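Local coordinates for adhesion G-protein coupled receptor G6 (Danio rerio, PDB 6V55) that serves as an adhesion G-protein coupled receptor linked to myelination, carrying a large, glycosylated and calcium-binding extracellular region, at residues Tyr60-Val65 with Val467-Pro472; Ala72-Cys75 with Gly81-Leu84; Phe50-Ala55 with Val93-Asp98; Thr484-Arg489 with Phe495-Asp500. All coordinates share one frame; numbering follows the deposited sequence.

Contact 1 (Tyr60-Val65 with Val467-Pro472); sequences YDRVVV and VTQYVP. With CA (calcium ion), chain C.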
loop_
_atom_site.group_PDB
_atom_site.type_symbol
_atom_site.label_atom_id
_atom_site.label_comp_id
_atom_site.label_asym_id
_atom_site.label_seq_id
_atom_site.Cartn_x
_atom_site.Cartn_y
_atom_site.Cartn_z
ATOM N N TYR A 60 -9.720 -6.008 5.606
ATOM C CA TYR A 60 -10.108 -4.708 6.156
ATOM C C TYR A 60 -9.156 -3.633 5.637
ATOM O O TYR A 60 -9.519 -2.898 4.714
ATOM C CB TYR A 60 -10.126 -4.733 7.686
ATOM C CG TYR A 60 -11.255 -5.554 8.306
ATOM C CD1 TYR A 60 -12.335 -5.975 7.549
ATOM C CD2 TYR A 60 -11.229 -5.898 9.658
ATOM C CE1 TYR A 60 -13.350 -6.732 8.111
ATOM C CE2 TYR A 60 -12.240 -6.651 10.227
ATOM C CZ TYR A 60 -13.295 -7.057 9.451
ATOM O OH TYR A 60 -14.319 -7.792 10.007
ATOM N N ASP A 61 -7.950 -3.516 6.197
ATOM C CA ASP A 61 -6.915 -2.673 5.615
ATOM C C ASP A 61 -5.808 -3.570 5.109
ATOM O O ASP A 61 -5.396 -4.490 5.814
ATOM C CB ASP A 61 -6.307 -1.696 6.625
ATOM C CG ASP A 61 -7.347 -0.883 7.372
ATOM O OD1 ASP A 61 -8.496 -0.840 6.898
ATOM O OD2 ASP A 61 -7.014 -0.295 8.432
ATOM N N ARG A 62 -5.285 -3.298 3.915
ATOM C CA ARG A 62 -4.198 -4.117 3.386
ATOM C C ARG A 62 -3.185 -3.245 2.658
ATOM O O ARG A 62 -3.518 -2.178 2.139
ATOM C CB ARG A 62 -4.714 -5.224 2.444
ATOM C CG ARG A 62 -5.395 -4.729 1.192
ATOM C CD ARG A 62 -5.631 -5.864 0.181
ATOM N NE ARG A 62 -6.498 -6.917 0.706
ATOM C CZ ARG A 62 -7.181 -7.795 -0.033
ATOM N NH1 ARG A 62 -7.121 -7.775 -1.369
ATOM N NH2 ARG A 62 -7.945 -8.699 0.581
ATOM N N VAL A 63 -1.938 -3.701 2.655
ATOM C CA VAL A 63 -0.885 -3.179 1.790
ATOM C C VAL A 63 -0.557 -4.282 0.799
ATOM O O VAL A 63 -0.316 -5.418 1.215
ATOM C CB VAL A 63 0.367 -2.773 2.584
ATOM C CG1 VAL A 63 1.564 -2.518 1.662
ATOM C CG2 VAL A 63 0.081 -1.546 3.375
ATOM N N VAL A 64 -0.569 -3.961 -0.504
ATOM C CA VAL A 64 -0.155 -4.879 -1.568
ATOM C C VAL A 64 1.207 -4.434 -2.098
ATOM O O VAL A 64 1.382 -3.259 -2.437
ATOM C CB VAL A 64 -1.195 -4.913 -2.701
ATOM C CG1 VAL A 64 -0.716 -5.789 -3.844
ATOM C CG2 VAL A 64 -2.548 -5.409 -2.186
ATOM N N VAL A 65 2.182 -5.350 -2.154
ATOM C CA VAL A 65 3.486 -5.082 -2.773
ATOM C C VAL A 65 3.561 -5.831 -4.098
ATOM O O VAL A 65 3.494 -7.066 -4.129
ATOM C CB VAL A 65 4.663 -5.486 -1.873
ATOM C CG1 VAL A 65 5.982 -5.144 -2.567
ATOM C CG2 VAL A 65 4.569 -4.798 -0.522
ATOM N N VAL A 467 -12.682 -15.280 -9.024
ATOM C CA VAL A 467 -12.323 -14.950 -7.646
ATOM C C VAL A 467 -13.514 -14.261 -6.993
ATOM O O VAL A 467 -14.118 -13.365 -7.593
ATOM C CB VAL A 467 -11.075 -14.045 -7.615
ATOM C CG1 VAL A 467 -10.903 -13.299 -6.294
ATOM C CG2 VAL A 467 -9.839 -14.837 -7.961
ATOM N N THR A 468 -13.874 -14.695 -5.781
ATOM C CA THR A 468 -14.833 -13.990 -4.939
ATOM C C THR A 468 -14.080 -13.233 -3.849
ATOM O O THR A 468 -13.221 -13.810 -3.174
ATOM C CB THR A 468 -15.838 -14.977 -4.338
ATOM O OG1 THR A 468 -16.648 -15.501 -5.392
ATOM C CG2 THR A 468 -16.751 -14.302 -3.309
ATOM N N GLN A 469 -14.383 -11.940 -3.701
ATOM C CA GLN A 469 -13.774 -11.097 -2.680
ATOM C C GLN A 469 -14.755 -10.791 -1.562
ATOM O O GLN A 469 -15.953 -10.676 -1.794
ATOM C CB GLN A 469 -13.301 -9.782 -3.277
ATOM C CG GLN A 469 -12.264 -9.983 -4.300
ATOM C CD GLN A 469 -10.878 -9.770 -3.758
ATOM O OE1 GLN A 469 -10.662 -9.711 -2.534
ATOM N NE2 GLN A 469 -9.911 -9.659 -4.668
ATOM N N TYR A 470 -14.228 -10.588 -0.357
ATOM C CA TYR A 470 -15.037 -10.312 0.823
ATOM C C TYR A 470 -14.630 -8.965 1.385
ATOM O O TYR A 470 -13.432 -8.673 1.482
ATOM C CB TYR A 470 -14.874 -11.404 1.881
ATOM C CG TYR A 470 -15.344 -12.749 1.399
ATOM C CD1 TYR A 470 -14.473 -13.613 0.738
ATOM C CD2 TYR A 470 -16.662 -13.151 1.591
ATOM C CE1 TYR A 470 -14.896 -14.831 0.266
ATOM C CE2 TYR A 470 -17.098 -14.384 1.137
ATOM C CZ TYR A 470 -16.201 -15.217 0.479
ATOM O OH TYR A 470 -16.603 -16.446 0.012
ATOM N N VAL A 471 -15.615 -8.135 1.716
ATOM C CA VAL A 471 -15.387 -6.841 2.354
ATOM C C VAL A 471 -16.255 -6.793 3.616
ATOM O O VAL A 471 -17.185 -7.605 3.769
ATOM C CB VAL A 471 -15.703 -5.664 1.399
ATOM C CG1 VAL A 471 -14.815 -5.683 0.154
ATOM C CG2 VAL A 471 -17.145 -5.662 1.063
ATOM N N PRO A 472 -15.950 -5.886 4.559
ATOM C CA PRO A 472 -16.811 -5.752 5.740
ATOM C C PRO A 472 -18.165 -5.135 5.450
ATOM O O PRO A 472 -18.311 -4.261 4.588
ATOM C CB PRO A 472 -16.001 -4.829 6.655
ATOM C CG PRO A 472 -14.984 -4.207 5.787
ATOM C CD PRO A 472 -14.632 -5.292 4.853
HETATM CA CA CA C . -9.653 0.350 8.782
HETATM O O HOH W 1 -9.714 2.746 7.883
#

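Contact 2 (Ala72-Cys75 with Gly81-Leu84); sequences AKFC and GLTL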
loop_
_atom_site.group_PDB
_atom_site.type_symbol
_atom_site.label_atom_id
_atom_site.label_comp_id
_atom_site.label_asym_id
_atom_site.label_seq_id
_atom_site.Cartn_x
_atom_site.Cartn_y
_atom_site.Cartn_z
ATOM N N ALA A 72 1.615 -9.550 -3.376
ATOM C CA ALA A 72 1.320 -10.084 -2.061
ATOM C C ALA A 72 0.693 -9.032 -1.160
ATOM O O ALA A 72 1.150 -7.884 -1.135
ATOM C CB ALA A 72 2.574 -10.632 -1.416
ATOM N N LYS A 73 -0.327 -9.439 -0.389
ATOM C CA LYS A 73 -1.044 -8.553 0.524
ATOM C C LYS A 73 -0.530 -8.719 1.950
ATOM O O LYS A 73 -0.080 -9.793 2.339
ATOM C CB LYS A 73 -2.553 -8.801 0.482
ATOM C CG LYS A 73 -2.973 -10.254 0.617
ATOM C CD LYS A 73 -4.486 -10.425 0.615
ATOM C CE LYS A 73 -4.856 -11.917 0.673
ATOM N NZ LYS A 73 -6.356 -12.144 0.753
ATOM N N PHE A 74 -0.584 -7.631 2.725
ATOM C CA PHE A 74 -0.015 -7.572 4.069
ATOM C C PHE A 74 -0.919 -6.732 4.967
ATOM O O PHE A 74 -1.431 -5.692 4.544
ATOM C CB PHE A 74 1.384 -6.928 4.083
ATOM C CG PHE A 74 2.428 -7.665 3.293
ATOM C CD1 PHE A 74 3.247 -8.615 3.912
ATOM C CD2 PHE A 74 2.630 -7.383 1.941
ATOM C CE1 PHE A 74 4.233 -9.292 3.196
ATOM C CE2 PHE A 74 3.609 -8.059 1.209
ATOM C CZ PHE A 74 4.414 -9.018 1.844
ATOM N N CYS A 75 -1.095 -7.169 6.212
ATOM C CA CYS A 75 -1.723 -6.352 7.244
ATOM C C CYS A 75 -1.183 -6.795 8.596
ATOM O O CYS A 75 -0.262 -7.609 8.673
ATOM C CB CYS A 75 -3.240 -6.471 7.237
ATOM S SG CYS A 75 -3.813 -8.183 7.341
ATOM N N GLY A 81 9.411 -6.215 9.740
ATOM C CA GLY A 81 10.851 -6.245 9.524
ATOM C C GLY A 81 11.309 -6.619 8.121
ATOM O O GLY A 81 12.440 -7.078 7.948
ATOM N N LEU A 82 10.477 -6.396 7.110
ATOM C CA LEU A 82 10.626 -7.062 5.823
ATOM C C LEU A 82 11.379 -6.224 4.789
ATOM O O LEU A 82 11.333 -4.989 4.798
ATOM C CB LEU A 82 9.252 -7.430 5.272
ATOM C CG LEU A 82 8.808 -8.868 5.546
ATOM C CD1 LEU A 82 8.729 -9.183 7.058
ATOM C CD2 LEU A 82 7.482 -9.124 4.837
ATOM N N THR A 83 12.058 -6.925 3.873
ATOM C CA THR A 83 12.843 -6.315 2.799
ATOM C C THR A 83 12.571 -7.063 1.503
ATOM O O THR A 83 12.938 -8.231 1.378
ATOM C CB THR A 83 14.344 -6.356 3.100
ATOM O OG1 THR A 83 14.632 -5.647 4.317
ATOM C CG2 THR A 83 15.119 -5.735 1.951
ATOM N N LEU A 84 11.941 -6.407 0.537
ATOM C CA LEU A 84 11.486 -7.066 -0.678
ATOM C C LEU A 84 12.159 -6.448 -1.895
ATOM O O LEU A 84 12.577 -5.284 -1.886
ATOM C CB LEU A 84 9.971 -6.985 -0.841
ATOM C CG LEU A 84 9.145 -7.391 0.385
ATOM C CD1 LEU A 84 7.670 -7.330 0.054
ATOM C CD2 LEU A 84 9.509 -8.781 0.915
#

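Contact 3 (Phe50-Ala55 with Val93-Asp98); sequences FELEEA and VFFNSD. With CA (calcium ion), chain C; NAG (2-acetamido-2-deoxy-beta-D-glucopyranose), chain E.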
loop_
_atom_site.group_PDB
_atom_site.type_symbol
_atom_site.label_atom_id
_atom_site.label_comp_id
_atom_site.label_asym_id
_atom_site.label_seq_id
_atom_site.Cartn_x
_atom_site.Cartn_y
_atom_site.Cartn_z
ATOM N N PHE A 50 5.565 -0.800 10.544
ATOM C CA PHE A 50 4.348 -1.295 9.880
ATOM C C PHE A 50 3.361 -1.762 10.939
ATOM O O PHE A 50 3.621 -2.780 11.602
ATOM C CB PHE A 50 4.659 -2.465 8.910
ATOM C CG PHE A 50 3.454 -3.006 8.154
ATOM C CD1 PHE A 50 2.697 -4.089 8.647
ATOM C CD2 PHE A 50 3.125 -2.492 6.908
ATOM C CE1 PHE A 50 1.604 -4.579 7.954
ATOM C CE2 PHE A 50 2.052 -2.993 6.199
ATOM C CZ PHE A 50 1.293 -4.040 6.725
ATOM N N GLU A 51 2.202 -1.104 11.028
ATOM C CA GLU A 51 1.089 -1.627 11.811
ATOM C C GLU A 51 -0.215 -1.297 11.099
ATOM O O GLU A 51 -0.570 -0.122 10.972
ATOM C CB GLU A 51 1.082 -1.055 13.230
ATOM C CG GLU A 51 -0.089 -1.553 14.087
ATOM C CD GLU A 51 -0.293 -0.758 15.394
ATOM O OE1 GLU A 51 0.007 0.470 15.444
ATOM O OE2 GLU A 51 -0.768 -1.384 16.376
ATOM N N LEU A 52 -0.927 -2.326 10.644
ATOM C CA LEU A 52 -2.237 -2.161 10.030
ATOM C C LEU A 52 -3.284 -2.892 10.857
ATOM O O LEU A 52 -2.962 -3.698 11.734
ATOM C CB LEU A 52 -2.245 -2.691 8.596
ATOM C CG LEU A 52 -2.220 -1.640 7.490
ATOM C CD1 LEU A 52 -0.916 -0.880 7.544
ATOM C CD2 LEU A 52 -2.353 -2.323 6.163
ATOM N N GLU A 53 -4.545 -2.573 10.584
ATOM C CA GLU A 53 -5.671 -3.295 11.166
ATOM C C GLU A 53 -5.642 -4.741 10.688
ATOM O O GLU A 53 -5.564 -4.996 9.484
ATOM C CB GLU A 53 -6.975 -2.618 10.762
ATOM C CG GLU A 53 -8.195 -3.405 11.109
ATOM C CD GLU A 53 -9.498 -2.755 10.640
ATOM O OE1 GLU A 53 -9.480 -1.905 9.724
ATOM O OE2 GLU A 53 -10.566 -3.109 11.191
ATOM N N GLU A 54 -5.637 -5.691 11.614
ATOM C CA GLU A 54 -5.529 -7.081 11.198
ATOM C C GLU A 54 -6.896 -7.645 10.808
ATOM O O GLU A 54 -7.928 -7.243 11.353
ATOM C CB GLU A 54 -4.879 -7.934 12.292
ATOM C CG GLU A 54 -4.142 -9.172 11.706
ATOM C CD GLU A 54 -3.562 -10.100 12.761
ATOM O OE1 GLU A 54 -2.751 -10.990 12.396
ATOM O OE2 GLU A 54 -3.903 -9.915 13.954
ATOM N N ALA A 55 -6.891 -8.550 9.826
ATOM C CA ALA A 55 -8.078 -9.276 9.396
ATOM C C ALA A 55 -7.656 -10.564 8.704
ATOM O O ALA A 55 -6.558 -10.661 8.145
ATOM C CB ALA A 55 -8.940 -8.458 8.442
ATOM N N VAL A 93 3.741 -0.117 -4.594
ATOM C CA VAL A 93 3.231 -0.339 -3.239
ATOM C C VAL A 93 1.853 0.303 -3.131
ATOM O O VAL A 93 1.725 1.526 -3.251
ATOM C CB VAL A 93 4.162 0.250 -2.171
ATOM C CG1 VAL A 93 3.539 0.108 -0.786
ATOM C CG2 VAL A 93 5.507 -0.421 -2.202
ATOM N N PHE A 94 0.832 -0.504 -2.866
ATOM C CA PHE A 94 -0.523 -0.003 -2.693
ATOM C C PHE A 94 -0.916 -0.041 -1.232
ATOM O O PHE A 94 -0.359 -0.808 -0.449
ATOM C CB PHE A 94 -1.524 -0.824 -3.489
ATOM C CG PHE A 94 -1.269 -0.805 -4.951
ATOM C CD1 PHE A 94 -1.736 0.244 -5.723
ATOM C CD2 PHE A 94 -0.537 -1.823 -5.549
ATOM C CE1 PHE A 94 -1.489 0.270 -7.067
ATOM C CE2 PHE A 94 -0.291 -1.802 -6.894
ATOM C CZ PHE A 94 -0.769 -0.752 -7.658
ATOM N N PHE A 95 -1.889 0.792 -0.872
ATOM C CA PHE A 95 -2.437 0.780 0.477
ATOM C C PHE A 95 -3.896 1.191 0.393
ATOM O O PHE A 95 -4.224 2.200 -0.242
ATOM C CB PHE A 95 -1.655 1.712 1.403
ATOM C CG PHE A 95 -2.323 1.971 2.743
ATOM C CD1 PHE A 95 -2.670 0.923 3.600
ATOM C CD2 PHE A 95 -2.577 3.275 3.158
ATOM C CE1 PHE A 95 -3.268 1.178 4.851
ATOM C CE2 PHE A 95 -3.163 3.536 4.408
ATOM C CZ PHE A 95 -3.511 2.484 5.255
ATOM N N ASN A 96 -4.768 0.396 1.020
ATOM C CA ASN A 96 -6.204 0.661 1.083
ATOM C C ASN A 96 -6.695 0.449 2.510
ATOM O O ASN A 96 -6.376 -0.572 3.134
ATOM C CB ASN A 96 -6.958 -0.243 0.122
ATOM C CG ASN A 96 -6.612 0.040 -1.306
ATOM O OD1 ASN A 96 -6.980 1.090 -1.851
ATOM N ND2 ASN A 96 -5.896 -0.880 -1.933
ATOM N N SER A 97 -7.431 1.421 3.042
ATOM C CA SER A 97 -8.030 1.287 4.360
ATOM C C SER A 97 -9.534 1.323 4.158
ATOM O O SER A 97 -10.014 1.882 3.172
ATOM C CB SER A 97 -7.620 2.416 5.308
ATOM O OG SER A 97 -7.839 3.670 4.672
ATOM N N ASP A 98 -10.287 0.741 5.088
ATOM C CA ASP A 98 -11.723 0.795 4.899
ATOM C C ASP A 98 -12.266 1.956 5.732
ATOM O O ASP A 98 -11.519 2.887 6.032
ATOM C CB ASP A 98 -12.390 -0.563 5.184
ATOM C CG ASP A 98 -12.118 -1.127 6.590
ATOM O OD1 ASP A 98 -12.434 -2.318 6.798
ATOM O OD2 ASP A 98 -11.654 -0.444 7.516
HETATM CA CA CA C . -9.653 0.350 8.782
HETATM C C1 NAG E . -0.189 2.947 -10.356
HETATM C C2 NAG E . -1.168 2.393 -11.416
HETATM C C3 NAG E . -0.424 2.069 -12.720
HETATM C C4 NAG E . 0.321 3.291 -13.240
HETATM C C5 NAG E . 1.287 3.807 -12.169
HETATM C C6 NAG E . 1.935 5.109 -12.564
HETATM C C7 NAG E . -3.002 1.286 -10.205
HETATM C C8 NAG E . -3.658 -0.029 -9.894
HETATM N N2 NAG E . -1.897 1.221 -10.953
HETATM O O3 NAG E . -1.335 1.598 -13.712
HETATM O O4 NAG E . 1.032 2.952 -14.430
HETATM O O5 NAG E . 0.587 4.066 -10.936
HETATM O O6 NAG E . 1.129 6.216 -12.182
HETATM O O7 NAG E . -3.449 2.356 -9.792
HETATM O O HOH W 1 -9.714 2.746 7.883
#

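Contact 4 (Thr484-Arg489 with Phe495-Asp500); sequences TCMINR and FWALPD. With NAG (2-acetamido-2-deoxy-beta-D-glucopyranose), chain I.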
loop_
_atom_site.group_PDB
_atom_site.type_symbol
_atom_site.label_atom_id
_atom_site.label_comp_id
_atom_site.label_asym_id
_atom_site.label_seq_id
_atom_site.Cartn_x
_atom_site.Cartn_y
_atom_site.Cartn_z
ATOM N N THR A 484 -18.363 -11.516 -6.878
ATOM C CA THR A 484 -17.591 -12.430 -7.716
ATOM C C THR A 484 -17.322 -11.794 -9.073
ATOM O O THR A 484 -18.231 -11.228 -9.692
ATOM C CB THR A 484 -18.321 -13.767 -7.887
ATOM O OG1 THR A 484 -18.631 -14.295 -6.594
ATOM C CG2 THR A 484 -17.444 -14.790 -8.617
ATOM N N CYS A 485 -16.064 -11.857 -9.504
ATOM C CA CYS A 485 -15.637 -11.511 -10.856
ATOM C C CYS A 485 -15.930 -12.704 -11.771
ATOM O O CYS A 485 -15.199 -13.698 -11.755
ATOM C CB CYS A 485 -14.149 -11.170 -10.845
ATOM S SG CYS A 485 -13.482 -10.642 -12.432
ATOM N N MET A 486 -16.987 -12.603 -12.593
ATOM C CA MET A 486 -17.490 -13.696 -13.430
ATOM C C MET A 486 -17.003 -13.582 -14.874
ATOM O O MET A 486 -16.604 -12.513 -15.339
ATOM C CB MET A 486 -19.018 -13.712 -13.448
ATOM C CG MET A 486 -19.652 -13.639 -12.104
ATOM S SD MET A 486 -20.281 -15.227 -11.570
ATOM C CE MET A 486 -21.606 -15.477 -12.756
ATOM N N ILE A 487 -17.108 -14.696 -15.604
ATOM C CA ILE A 487 -16.817 -14.741 -17.039
ATOM C C ILE A 487 -18.119 -14.773 -17.835
ATOM O O ILE A 487 -18.912 -15.722 -17.719
ATOM C CB ILE A 487 -15.957 -15.949 -17.402
ATOM C CG1 ILE A 487 -14.602 -15.796 -16.753
ATOM C CG2 ILE A 487 -15.819 -16.069 -18.907
ATOM C CD1 ILE A 487 -13.923 -17.054 -16.689
ATOM N N ASN A 488 -18.327 -13.741 -18.651
ATOM C CA ASN A 488 -19.399 -13.743 -19.636
ATOM C C ASN A 488 -19.066 -14.766 -20.715
ATOM O O ASN A 488 -18.151 -14.558 -21.513
ATOM C CB ASN A 488 -19.560 -12.355 -20.241
ATOM C CG ASN A 488 -20.566 -12.336 -21.345
ATOM O OD1 ASN A 488 -21.625 -12.941 -21.229
ATOM N ND2 ASN A 488 -20.247 -11.652 -22.434
ATOM N N ARG A 489 -19.810 -15.868 -20.779
ATOM C CA ARG A 489 -19.494 -16.916 -21.742
ATOM C C ARG A 489 -20.148 -16.693 -23.105
ATOM O O ARG A 489 -20.457 -17.669 -23.799
ATOM C CB ARG A 489 -19.875 -18.280 -21.172
ATOM C CG ARG A 489 -19.097 -18.591 -19.917
ATOM C CD ARG A 489 -19.204 -20.034 -19.478
ATOM N NE ARG A 489 -18.221 -20.308 -18.435
ATOM C CZ ARG A 489 -17.049 -20.888 -18.664
ATOM N NH1 ARG A 489 -16.736 -21.264 -19.903
ATOM N NH2 ARG A 489 -16.199 -21.100 -17.660
ATOM N N PHE A 495 -16.809 -9.582 -16.013
ATOM C CA PHE A 495 -17.699 -8.567 -15.472
ATOM C C PHE A 495 -17.923 -8.849 -13.993
ATOM O O PHE A 495 -17.914 -10.007 -13.557
ATOM C CB PHE A 495 -19.034 -8.525 -16.230
ATOM C CG PHE A 495 -19.955 -9.681 -15.922
ATOM C CD1 PHE A 495 -19.750 -10.923 -16.506
ATOM C CD2 PHE A 495 -21.049 -9.525 -15.069
ATOM C CE1 PHE A 495 -20.605 -11.992 -16.233
ATOM C CE2 PHE A 495 -21.899 -10.602 -14.784
ATOM C CZ PHE A 495 -21.674 -11.825 -15.364
ATOM N N TRP A 496 -18.160 -7.788 -13.231
ATOM C CA TRP A 496 -18.560 -7.960 -11.846
ATOM C C TRP A 496 -20.007 -8.419 -11.778
ATOM O O TRP A 496 -20.909 -7.723 -12.257
ATOM C CB TRP A 496 -18.435 -6.650 -11.080
ATOM C CG TRP A 496 -17.103 -6.323 -10.460
ATOM C CD1 TRP A 496 -16.348 -5.207 -10.707
ATOM C CD2 TRP A 496 -16.397 -7.070 -9.442
ATOM N NE1 TRP A 496 -15.212 -5.227 -9.931
ATOM C CE2 TRP A 496 -15.212 -6.353 -9.148
ATOM C CE3 TRP A 496 -16.639 -8.283 -8.770
ATOM C CZ2 TRP A 496 -14.270 -6.807 -8.209
ATOM C CZ3 TRP A 496 -15.707 -8.727 -7.828
ATOM C CH2 TRP A 496 -14.533 -7.990 -7.565
ATOM N N ALA A 497 -20.247 -9.543 -11.102
ATOM C CA ALA A 497 -21.604 -9.874 -10.674
ATOM C C ALA A 497 -22.096 -8.921 -9.581
ATOM O O ALA A 497 -21.367 -8.061 -9.066
ATOM C CB ALA A 497 -21.688 -11.302 -10.148
ATOM N N LEU A 498 -23.357 -9.108 -9.210
ATOM C CA LEU A 498 -23.964 -8.311 -8.160
ATOM C C LEU A 498 -23.386 -8.693 -6.799
ATOM O O LEU A 498 -23.059 -9.865 -6.567
ATOM C CB LEU A 498 -25.465 -8.525 -8.157
ATOM C CG LEU A 498 -26.317 -7.619 -9.040
ATOM C CD1 LEU A 498 -27.746 -7.987 -8.755
ATOM C CD2 LEU A 498 -26.078 -6.114 -8.785
ATOM N N PRO A 499 -23.202 -7.725 -5.903
ATOM C CA PRO A 499 -22.746 -8.054 -4.552
ATOM C C PRO A 499 -23.834 -8.742 -3.735
ATOM O O PRO A 499 -25.017 -8.414 -3.839
ATOM C CB PRO A 499 -22.385 -6.688 -3.957
ATOM C CG PRO A 499 -23.138 -5.706 -4.751
ATOM C CD PRO A 499 -23.222 -6.270 -6.134
ATOM N N ASP A 500 -23.409 -9.719 -2.923
ATOM C CA ASP A 500 -24.270 -10.406 -1.962
ATOM C C ASP A 500 -24.120 -9.700 -0.621
ATOM O O ASP A 500 -23.194 -9.979 0.141
ATOM C CB ASP A 500 -23.900 -11.884 -1.868
ATOM C CG ASP A 500 -24.684 -12.636 -0.781
ATOM O OD1 ASP A 500 -25.825 -12.247 -0.405
ATOM O OD2 ASP A 500 -24.146 -13.655 -0.307
HETATM C C1 NAG I . -19.451 -7.875 -24.893
HETATM C C2 NAG I . -20.749 -8.060 -24.070
HETATM C C3 NAG I . -21.281 -6.692 -23.599
HETATM C C4 NAG I . -20.194 -5.877 -22.898
HETATM C C5 NAG I . -18.940 -5.777 -23.778
HETATM C C6 NAG I . -17.784 -5.052 -23.117
HETATM C C7 NAG I . -22.628 -9.641 -24.408
HETATM C C8 NAG I . -23.534 -10.267 -25.431
HETATM N N2 NAG I . -21.738 -8.759 -24.881
HETATM O O3 NAG I . -22.388 -6.872 -22.722
HETATM O O4 NAG I . -20.679 -4.575 -22.575
HETATM O O5 NAG I . -18.476 -7.099 -24.119
HETATM O O6 NAG I . -16.632 -5.876 -22.978
HETATM O O7 NAG I . -22.713 -9.911 -23.210
#

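Contact 1 (Tyr60-Val65 with Val467-Pro472)
This is a small, buried apolar contact between two parts of the fold far apart in sequence: Tyr60, beside the calcium site of the CUB domain, lies against Pro472 at the end of strand 468-472 in a separate three-stranded sheet. The two segments do not pair as strands, for even their nearest CA atoms, of Tyr60 and Pro472, are 6.8 Å apart. The CD1-CE1 bond of the tyrosine does the touching: CE1 is 3.6 Å from Pro472 CB, and CD1 lies equally near Pro472 CG. The two side chains point opposite ways and overlap along their flanks, and Lys477 makes a cation-pi contact with the same tyrosine. Further along, Arg62 NH1 stays 4.2 Å from Gln469 OE1, too far for a hydrogen bond. The polar ends turn to other partners, Arg62 NE to Cys58 O and Gln469 NE2 to Ser463 OG and Gly336 O. Asp61, next to the tyrosine, grips the calcium ion with both carboxylate oxygens, OD1 at 2.5 Å and OD2 at 2.7 Å, while OD2 also hydrogen-bonds with Tyr25 OH. Acidic loops around a calcium ion are the hallmark of calcium-binding CUB domains, and here that site abuts a second module.

Contact 2 (Ala72-Cys75 with Gly81-Leu84)
Phe74 and Leu82 make the tight part of this contact, with ring atom CE1 3.6 Å from methyl CD2, the two side chains extending toward each other from the facing segments. Leu84 meets the same ring more loosely, its CD1 4.1 Å from Phe74 CZ. The aromatic side chain therefore spans two leucines of the facing segment. Its CG lies beside the backbone N (chi1 -62°), and the ring reaches across an interval of 10.8 Å between the CA atoms of Phe74 and Leu82. Inward, the packing continues: Phe74 also touches Phe50 and Val65, and Leu84 touches Ile45 and Val65. The outer side differs. All three contacting residues keep some exposure, Gly81 lies at the surface, and Thr83 neighbours an attached glycan while its OG1 bonds to Thr46 OG1. Lys73 NZ, on the other strand, is held by Gly57 O. Strands 71-74 and 83-85 are outermost strands of two different sheets, so these contacts link the sheets at their margin, as expected for the beta sandwich of a CUB domain.

Contact 3 (Phe50-Ala55 with Val93-Asp98)
Leu52 meets Phe95 a little beyond Phe50, whose ring packs within the CUB interior against Val63 and Phe106. Leu52 brings CD2 to the edge of the Phe95 ring, 3.8 Å from CE1 and near the ring plane, with CG only slightly farther from the same atom. The Phe95 ring also packs edge-to-face with Tyr25. Cutting Leu52 back to an alanine is likely to take the aliphatic neighbour from this ring edge and open a gap beside Phe95. At Glu53 the contact becomes ionic. Its side chain, extended with CG anti to the backbone N (chi1 170°), sets OE1 2.5 Å from the calcium ion, the same distance as Asp98 OD2. These two oxygens, Glu53 OE1 and Asp98 OD2, come within 3.4 Å of each other, and the carboxylate planes are turned 74° apart. Water 1, also a calcium ligand, donates to Asp98 O at 2.6 Å. Asp61, Ser100 O and Val101 O complete the site. The second oxygens, Glu53 OE2 and Asp98 OD1, both form salt bridges with Lys477. Close approach of these acids is thus probably tolerated because calcium and lysine together offset their negative charge, tying the two loops to one ion.

Contact 4 (Thr484-Arg489 with Phe495-Asp500)
Thr484-Met486 and Phe495-Ala497 run antiparallel, with Cys485-Trp496 a non-hydrogen-bonded pair and Met486-Phe495 a hydrogen-bonded one. Met486 N donates to Phe495 O at 2.9 Å and Phe495 N returns a bond to Met486 O at 3.0 Å; Ala497 N adds a third to Thr484 O, also 3.0 Å. On the face of Cys485 and Trp496, the cysteine CB lies over the indole and its SG stands 5.4 Å from the centroid of the six-membered ring, 8° off the normal: a sulfur-aromatic contact at some distance. A disulfide to Cys449 fixes that sulfur, and Gln450 O receives the indole NE1. On the other face, Phe495 has CG between the backbone N and carbonyl carbon (chi1 74°), which leans its ring across the neighbouring strand, with CE1 3.6 Å from Met486 CB. Met486 CG in turn reaches Ala497 CB at 3.7 Å. Asn488 CB lies 4.0 Å from Phe495 CD1, while its ND2 approaches O7 of a neighbouring N-linked sugar to 3.1 Å and makes a weak hydrogen bond to Asn491 OD1. A glycine here is likely to uncover that part of the phenylalanine ring and leave Asn491 OD1 without its weak donor. Strand 480-488 forms the middle of a three-stranded sheet, hydrogen-bonded to strand 468-472 on its other side, and Arg489 reaches Asp383 of strand 380-392 through a salt bridge.

In the fold
Contacts 1 and 3 are buried and share the calcium ion and water 1; their strands 62-66 and 90-96 are neighbours in one sheet. Only in contact 3 do both segments supply calcium ligands; in contact 1 the crossing itself is apolar, and the ion sits beside it. Contact 2 is also within the CUB domain but lies at the surface and is purely apolar. It touches contact 1 through backbone pairing, Val63 N being 2.8 Å from Phe74 O, and contact 3 through packing around Cys75. Contact 4, also at the surface, alone rests on strand pairing between its own segments. Its nearest atoms stay about 12 Å from contacts 2 and 3. Contact 1 joins the CUB sheet to the three-stranded sheet that holds contact 4.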